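Local coordinates for protein endo-b-1,4-glucanase (Nasutitermes takasagoensis, PDB 1KS8) that probably hydrolyses internal beta-1,4-glucosidic linkages of cellulose, as a family 9 endoglucanase with an (alpha/alpha)6 barrel catalytic domain, at residues Y3-V8 with A426-L431; V260-A265 with D275-Y280; A317-L322 with S326-A331. All blocks are in the same frame, centred on the assembly; numbering follows the deposited sequence.

In the fold
The three contacts join helices of one (alpha/alpha)6 domain, their centres about 18 to 22 Å from the centre of the chain. Interaction 1 pairs the two chain ends, so interactions 2 and 3 are nested within the loop it closes. Those two follow in series, their centres about 12 Å apart, and touch: Val262 CG2 is 3.5 Å from Leu320 CD1, and Val277 CG1 is 3.7 Å from Ala317 CB. Interactions 1 and 3 meet where Leu431 CD2 lies 3.6 Å from Arg328 CZ; both lie away from the predicted active-site residues Asp403 and Glu412. The Gln261 side chain is about 9 Å from that of Asp213, which binds calcium in another structure of this protein.

Interaction 1 (Y3-V8 with A426-L431); sequences YDYKQV and AALVAL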
# COMPACT_ATOMS: atom_id res chain seq x y z
N TYR A 3 -5.97 -21.54 9.07
CA TYR A 3 -5.12 -20.39 9.37
C TYR A 3 -5.81 -19.38 10.28
O TYR A 3 -7.01 -19.12 10.15
CB TYR A 3 -4.69 -19.69 8.08
CG TYR A 3 -3.83 -20.54 7.18
CD1 TYR A 3 -2.57 -20.98 7.59
CD2 TYR A 3 -4.28 -20.91 5.91
CE1 TYR A 3 -1.78 -21.77 6.76
CE2 TYR A 3 -3.50 -21.70 5.08
CZ TYR A 3 -2.25 -22.13 5.51
OH TYR A 3 -1.49 -22.93 4.68
N ASP A 4 -5.04 -18.81 11.20
CA ASP A 4 -5.53 -17.81 12.14
C ASP A 4 -5.43 -16.45 11.46
O ASP A 4 -4.46 -15.72 11.66
CB ASP A 4 -4.65 -17.83 13.40
CG ASP A 4 -5.21 -16.97 14.52
OD1 ASP A 4 -6.11 -16.14 14.25
OD2 ASP A 4 -4.74 -17.13 15.66
N TYR A 5 -6.43 -16.12 10.65
CA TYR A 5 -6.43 -14.85 9.92
C TYR A 5 -6.34 -13.64 10.84
O TYR A 5 -5.75 -12.63 10.49
CB TYR A 5 -7.67 -14.73 9.03
CG TYR A 5 -7.79 -15.83 8.01
CD1 TYR A 5 -6.81 -16.02 7.03
CD2 TYR A 5 -8.87 -16.71 8.04
CE1 TYR A 5 -6.91 -17.05 6.10
CE2 TYR A 5 -8.97 -17.75 7.12
CZ TYR A 5 -7.99 -17.91 6.16
OH TYR A 5 -8.09 -18.96 5.27
N LYS A 6 -6.95 -13.74 12.02
CA LYS A 6 -6.90 -12.64 12.96
C LYS A 6 -5.45 -12.34 13.34
O LYS A 6 -5.04 -11.18 13.39
CB LYS A 6 -7.69 -12.97 14.23
CG LYS A 6 -9.20 -13.04 14.03
CD LYS A 6 -9.90 -13.36 15.34
CE LYS A 6 -11.41 -13.36 15.17
NZ LYS A 6 -11.87 -14.39 14.20
N GLN A 7 -4.67 -13.38 13.59
CA GLN A 7 -3.28 -13.18 13.95
C GLN A 7 -2.43 -12.73 12.76
O GLN A 7 -1.49 -11.97 12.94
CB GLN A 7 -2.68 -14.44 14.58
CG GLN A 7 -1.27 -14.23 15.12
CD GLN A 7 -1.18 -13.08 16.12
OE1 GLN A 7 -0.34 -12.18 15.98
NE2 GLN A 7 -2.05 -13.10 17.12
N VAL A 8 -2.75 -13.19 11.55
CA VAL A 8 -1.97 -12.74 10.41
C VAL A 8 -2.22 -11.25 10.22
O VAL A 8 -1.31 -10.50 9.88
CB VAL A 8 -2.32 -13.52 9.12
CG1 VAL A 8 -1.42 -13.06 7.98
CG2 VAL A 8 -2.13 -15.01 9.35
N ALA A 426 -8.59 -8.66 6.66
CA ALA A 426 -9.67 -8.06 7.44
C ALA A 426 -11.02 -8.55 6.92
O ALA A 426 -11.93 -8.83 7.70
CB ALA A 426 -9.60 -6.54 7.34
N ALA A 427 -11.14 -8.67 5.60
CA ALA A 427 -12.37 -9.14 4.98
C ALA A 427 -12.64 -10.60 5.36
O ALA A 427 -13.76 -10.96 5.70
CB ALA A 427 -12.29 -9.00 3.46
N LEU A 428 -11.60 -11.43 5.31
CA LEU A 428 -11.77 -12.84 5.66
C LEU A 428 -12.21 -12.98 7.11
O LEU A 428 -13.05 -13.82 7.43
CB LEU A 428 -10.47 -13.60 5.42
CG LEU A 428 -10.09 -13.72 3.94
CD1 LEU A 428 -8.72 -14.38 3.80
CD2 LEU A 428 -11.14 -14.52 3.19
N VAL A 429 -11.66 -12.15 8.00
CA VAL A 429 -12.04 -12.20 9.40
C VAL A 429 -13.49 -11.75 9.55
O VAL A 429 -14.27 -12.35 10.30
CB VAL A 429 -11.15 -11.30 10.28
CG1 VAL A 429 -11.67 -11.27 11.70
CG2 VAL A 429 -9.71 -11.81 10.26
N ALA A 430 -13.86 -10.69 8.83
CA ALA A 430 -15.22 -10.17 8.89
C ALA A 430 -16.25 -11.19 8.42
O ALA A 430 -17.39 -11.21 8.90
CB ALA A 430 -15.33 -8.90 8.04
N LEU A 431 -15.83 -12.05 7.49
CA LEU A 431 -16.70 -13.08 6.95
C LEU A 431 -16.75 -14.34 7.82
O LEU A 431 -17.48 -15.28 7.52
CB LEU A 431 -16.24 -13.45 5.53
CG LEU A 431 -16.35 -12.32 4.49
CD1 LEU A 431 -15.58 -12.70 3.24
CD2 LEU A 431 -17.82 -12.06 4.16
O HOH W 1 -13.66 -14.54 12.06
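The two ends of the (alpha/alpha)6 barrel chain close on each other here: Tyr5 and Lys6, in the first turn of helix 5-18, pack on Leu428 and Val429 in the last turns of helix 415-430. Leu428 CD1 lies over one face of the Tyr5 ring, a CH-pi contact 4.2 Å from the ring centroid and 20° off the normal; it is displaced toward the rim, nearest CD1 and CE1. The opposite face has Tyr3 O above it, also toward the rim, so the ring sits between a methyl group and a carbonyl oxygen. Tyr5 OH hydrogen-bonds to Asp336 OD1 and Gln332 OE1 of helix 324-341, which ties the far end of the ring to a third helix. Val429 divides its two methyls between neighbouring residues. CG2, anti to the carbonyl carbon, touches Tyr5 CB and Lys6 N, each at 3.8 Å, while CG1, anti to the backbone N (chi1 174°), lies 3.8 Å from Lys6 CG. The Lys6 chain crosses this valine at about a right angle, extended until a bend at its last torsion (chi4 62°). Its CG and CE lie against Val429 CG1, and the bend carries NZ on to a water. Helix 5-18 is capped by Asp4, whose OD1 accepts from Gln7 N at 3.2 Å, met from above the carboxylate plane. At the partly exposed edge, this water bridges the helices, accepting from Lys6 NZ at 2.8 Å and donating to Val429 O at 2.9 Å.

Interaction 2 (V260-A265 with D275-Y280); sequences VQVLLA and DTVQSY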
# COMPACT_ATOMS: atom_id res chain seq x y z
N VAL A 260 -11.27 1.47 -9.09
CA VAL A 260 -12.17 2.55 -9.46
C VAL A 260 -13.55 1.99 -9.82
O VAL A 260 -14.57 2.50 -9.37
CB VAL A 260 -11.63 3.33 -10.69
CG1 VAL A 260 -12.71 4.26 -11.24
CG2 VAL A 260 -10.41 4.14 -10.29
N GLN A 261 -13.55 0.93 -10.61
CA GLN A 261 -14.79 0.30 -11.04
C GLN A 261 -15.61 -0.32 -9.92
O GLN A 261 -16.82 -0.12 -9.86
CB GLN A 261 -14.47 -0.74 -12.12
CG GLN A 261 -14.02 -0.09 -13.43
CD GLN A 261 -13.29 -1.04 -14.35
OE1 GLN A 261 -13.05 -0.72 -15.52
NE2 GLN A 261 -12.92 -2.21 -13.84
N VAL A 262 -14.97 -1.06 -9.02
CA VAL A 262 -15.73 -1.67 -7.94
C VAL A 262 -16.19 -0.59 -6.95
O VAL A 262 -17.23 -0.73 -6.31
CB VAL A 262 -14.90 -2.78 -7.22
CG1 VAL A 262 -13.86 -2.16 -6.30
CG2 VAL A 262 -15.84 -3.70 -6.45
N LEU A 263 -15.42 0.49 -6.85
CA LEU A 263 -15.77 1.59 -5.95
C LEU A 263 -16.99 2.32 -6.52
O LEU A 263 -17.97 2.55 -5.82
CB LEU A 263 -14.60 2.57 -5.83
CG LEU A 263 -14.38 3.32 -4.51
CD1 LEU A 263 -13.58 4.59 -4.80
CD2 LEU A 263 -15.69 3.67 -3.83
N LEU A 264 -16.92 2.70 -7.80
CA LEU A 264 -18.03 3.39 -8.44
C LEU A 264 -19.28 2.52 -8.49
O LEU A 264 -20.40 3.03 -8.43
CB LEU A 264 -17.65 3.86 -9.85
CG LEU A 264 -16.75 5.10 -9.89
CD1 LEU A 264 -16.34 5.39 -11.32
CD2 LEU A 264 -17.49 6.29 -9.30
N ALA A 265 -19.10 1.21 -8.61
CA ALA A 265 -20.25 0.31 -8.64
C ALA A 265 -21.00 0.43 -7.32
O ALA A 265 -22.23 0.45 -7.29
CB ALA A 265 -19.78 -1.13 -8.85
N ASP A 275 -20.59 -4.89 -14.45
CA ASP A 275 -20.29 -5.77 -15.58
C ASP A 275 -18.78 -5.85 -15.78
O ASP A 275 -18.22 -6.93 -15.96
CB ASP A 275 -20.92 -5.25 -16.89
CG ASP A 275 -22.43 -5.29 -16.88
OD1 ASP A 275 -23.01 -6.23 -16.29
OD2 ASP A 275 -23.05 -4.39 -17.48
N THR A 276 -18.12 -4.69 -15.74
CA THR A 276 -16.67 -4.66 -15.93
C THR A 276 -15.94 -5.41 -14.83
O THR A 276 -14.95 -6.10 -15.09
CB THR A 276 -16.16 -3.21 -16.00
OG1 THR A 276 -16.89 -2.50 -17.01
CG2 THR A 276 -14.68 -3.18 -16.36
N VAL A 277 -16.43 -5.29 -13.59
CA VAL A 277 -15.81 -5.98 -12.47
C VAL A 277 -15.95 -7.50 -12.61
O VAL A 277 -14.97 -8.23 -12.45
CB VAL A 277 -16.43 -5.54 -11.12
CG1 VAL A 277 -15.92 -6.41 -9.98
CG2 VAL A 277 -16.09 -4.08 -10.86
N GLN A 278 -17.16 -7.97 -12.91
CA GLN A 278 -17.41 -9.40 -13.08
C GLN A 278 -16.55 -9.97 -14.20
O GLN A 278 -16.00 -11.07 -14.08
CB GLN A 278 -18.89 -9.67 -13.41
CG GLN A 278 -19.10 -11.02 -14.13
CD GLN A 278 -20.55 -11.28 -14.53
OE1 GLN A 278 -20.81 -12.07 -15.45
NE2 GLN A 278 -21.49 -10.65 -13.84
N SER A 279 -16.46 -9.24 -15.30
CA SER A 279 -15.67 -9.69 -16.44
C SER A 279 -14.22 -9.90 -16.05
O SER A 279 -13.60 -10.90 -16.42
CB SER A 279 -15.76 -8.67 -17.58
OG SER A 279 -15.01 -9.11 -18.70
N TYR A 280 -13.67 -8.96 -15.28
CA TYR A 280 -12.29 -9.05 -14.85
C TYR A 280 -12.06 -10.20 -13.88
O TYR A 280 -11.14 -11.00 -14.05
CB TYR A 280 -11.86 -7.73 -14.18
CG TYR A 280 -10.46 -7.78 -13.60
CD1 TYR A 280 -9.35 -7.97 -14.41
CD2 TYR A 280 -10.26 -7.65 -12.22
CE1 TYR A 280 -8.06 -8.02 -13.88
CE2 TYR A 280 -8.98 -7.71 -11.67
CZ TYR A 280 -7.89 -7.90 -12.51
OH TYR A 280 -6.62 -7.97 -11.97
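Val277 CG2 presses against the backbone of the facing helix at Val262, 3.7 Å from Val262 N and 3.8 Å from Val262 CA. This is the centre of a helix-helix contact in the (alpha/alpha)6 fold, between the consecutive helices 257-268 and 271-286, whose local axes approach to 9.1 Å with their N-to-C directions 137° apart. The same methyl also meets Gln261 CB at 3.9 Å and Val262 CB at 4.0 Å, so one branch of Val277 fills the angle between two successive residues. Chi1 of 172° aims the other branch, CG1, elsewhere, and there Val277 packs on Ala317 and Leu322. Beside this valine contact, Thr276 turns its methyl rather than its hydroxyl to Gln261: the methyl sits over the face of the amide, Thr276 CG2 being 3.1 Å from Gln261 OE1 and about as near to CD and NE2, a tight van der Waals contact. The two side chains cross at about a right angle, Gln261 being extended beyond CG. In the next shell, Tyr239 OH is hydrogen-bonded to Gln261 OE1, satisfying the buried oxygen and limiting rotation of the amide. With an alanine at Gln261 the Tyr239 hydroxyl would probably lose this partner, and a gap would open beside the Thr276 methyl. Glu316 and Leu320 lie against Val262, bringing helix 303-319 and the turn after it to the same seam. The threonine hydroxyl looks back to its own helix: Thr276 OG1, anti to the carbonyl carbon (chi1 -54°), makes a weak hydrogen bond with Ala272 O.

Interaction 3 (A317-L322 with S326-A331); sequences AAELGL and SYRQFA
Tyr327 and Arg328, adjacent on helix 324-341, divide this contact into a tight inner half and a polar outer one. It lies at the short connection between two consecutive helices of the (alpha/alpha)6 fold, where helix 303-319 closes in a Schellman motif at Gly321, with its positive phi. On the packed side, Ala317 CB meets the edge of the Tyr327 ring, 3.7 Å from CD2 and near the ring plane. Leu322 adds to the CD2-CE2 part of the ring: Leu322 CB lies 3.8 Å from Tyr327 CE2, and Leu322 O is 3.2 Å from Tyr327 CD2, approaching obliquely. Val281 and Gln278 of helix 271-286 also touch this tyrosine, so the ring packs between that helix and helix 303-319 with its following turn. Ala318 CB marks the boundary between the halves, reaching Tyr327 CB on one hand and the Arg328 chain on the other, with CG and NE both 3.6 Å away. Arg328 is extended from CG to NE and runs over that methyl toward exposed Glu319, whose chain bends at chi2 (-63°) to meet it. Arg328 NH2 donates to Glu319 OE1 at 3.1 Å, a moderately bent bond (141° at the hydrogen) within a salt bridge; the nitrogen comes from above the carboxylate plane, the oxygen is tilted from the guanidinium plane, and the two groups are turned 43° apart. Leu431 and Tyr433 also pack against the arginine. A water bridges the pair at the guanidinium edge, in its plane, donating to Glu319 OE1 at 2.8 Å and accepting from Arg328 NE.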
# COMPACT_ATOMS: atom_id res chain seq x y z
N ALA A 317 -15.87 -7.27 -4.77
CA ALA A 317 -16.89 -7.62 -5.76
C ALA A 317 -17.99 -8.45 -5.11
O ALA A 317 -19.17 -8.26 -5.40
CB ALA A 317 -16.26 -8.39 -6.90
N ALA A 318 -17.60 -9.36 -4.22
CA ALA A 318 -18.56 -10.21 -3.54
C ALA A 318 -19.54 -9.36 -2.73
O ALA A 318 -20.72 -9.70 -2.61
CB ALA A 318 -17.84 -11.20 -2.62
N GLU A 319 -19.05 -8.25 -2.18
CA GLU A 319 -19.90 -7.36 -1.39
C GLU A 319 -20.97 -6.71 -2.26
O GLU A 319 -22.01 -6.28 -1.76
CB GLU A 319 -19.06 -6.28 -0.71
CG GLU A 319 -18.13 -6.83 0.36
CD GLU A 319 -18.90 -7.48 1.51
OE1 GLU A 319 -18.39 -8.46 2.09
OE2 GLU A 319 -20.00 -7.00 1.84
N LEU A 320 -20.71 -6.63 -3.57
CA LEU A 320 -21.67 -6.04 -4.51
C LEU A 320 -22.75 -7.06 -4.83
O LEU A 320 -23.74 -6.74 -5.50
CB LEU A 320 -20.96 -5.64 -5.81
CG LEU A 320 -19.92 -4.52 -5.77
CD1 LEU A 320 -19.24 -4.41 -7.13
CD2 LEU A 320 -20.59 -3.21 -5.39
N GLY A 321 -22.56 -8.29 -4.37
CA GLY A 321 -23.52 -9.34 -4.63
C GLY A 321 -23.15 -10.16 -5.85
O GLY A 321 -23.95 -10.95 -6.34
N LEU A 322 -21.93 -9.97 -6.34
CA LEU A 322 -21.45 -10.71 -7.50
C LEU A 322 -20.82 -12.04 -7.07
O LEU A 322 -19.82 -12.05 -6.36
CB LEU A 322 -20.40 -9.89 -8.26
CG LEU A 322 -20.86 -8.62 -8.98
CD1 LEU A 322 -19.66 -7.84 -9.47
CD2 LEU A 322 -21.78 -8.99 -10.14
N SER A 326 -18.40 -17.94 -4.57
CA SER A 326 -17.27 -18.35 -5.39
C SER A 326 -16.12 -17.34 -5.37
O SER A 326 -14.95 -17.72 -5.32
CB SER A 326 -17.72 -18.61 -6.83
OG SER A 326 -18.28 -17.46 -7.42
N TYR A 327 -16.46 -16.06 -5.39
CA TYR A 327 -15.45 -15.01 -5.37
C TYR A 327 -14.69 -15.00 -4.04
O TYR A 327 -13.47 -14.88 -4.01
CB TYR A 327 -16.09 -13.64 -5.61
CG TYR A 327 -16.42 -13.34 -7.06
CD1 TYR A 327 -16.38 -14.34 -8.04
CD2 TYR A 327 -16.79 -12.06 -7.45
CE1 TYR A 327 -16.69 -14.06 -9.37
CE2 TYR A 327 -17.10 -11.77 -8.78
CZ TYR A 327 -17.05 -12.77 -9.73
OH TYR A 327 -17.36 -12.47 -11.04
N ARG A 328 -15.43 -15.13 -2.95
CA ARG A 328 -14.82 -15.15 -1.62
C ARG A 328 -13.94 -16.39 -1.46
O ARG A 328 -12.85 -16.32 -0.89
CB ARG A 328 -15.91 -15.13 -0.55
CG ARG A 328 -16.56 -13.77 -0.40
CD ARG A 328 -17.84 -13.83 0.42
NE ARG A 328 -18.37 -12.49 0.65
CZ ARG A 328 -19.61 -12.22 1.06
NH1 ARG A 328 -20.46 -13.21 1.30
NH2 ARG A 328 -19.98 -10.96 1.25
N GLN A 329 -14.42 -17.52 -1.96
CA GLN A 329 -13.66 -18.76 -1.87
C GLN A 329 -12.36 -18.65 -2.66
O GLN A 329 -11.30 -19.02 -2.17
CB GLN A 329 -14.49 -19.93 -2.43
CG GLN A 329 -13.77 -21.27 -2.41
CD GLN A 329 -13.66 -21.88 -1.02
OE1 GLN A 329 -13.02 -22.92 -0.84
NE2 GLN A 329 -14.28 -21.24 -0.04
N PHE A 330 -12.44 -18.12 -3.88
CA PHE A 330 -11.23 -18.00 -4.69
C PHE A 330 -10.25 -17.04 -4.04
O PHE A 330 -9.05 -17.30 -4.01
CB PHE A 330 -11.55 -17.51 -6.10
CG PHE A 330 -10.40 -17.71 -7.06
CD1 PHE A 330 -10.31 -18.88 -7.82
CD2 PHE A 330 -9.37 -16.78 -7.13
CE1 PHE A 330 -9.20 -19.11 -8.63
CE2 PHE A 330 -8.26 -17.01 -7.94
CZ PHE A 330 -8.18 -18.17 -8.70
N ALA A 331 -10.75 -15.92 -3.52
CA ALA A 331 -9.90 -14.95 -2.86
C ALA A 331 -9.16 -15.64 -1.72
O ALA A 331 -7.96 -15.43 -1.52
CB ALA A 331 -10.73 -13.80 -2.32
O HOH W 2 -16.64 -10.13 0.64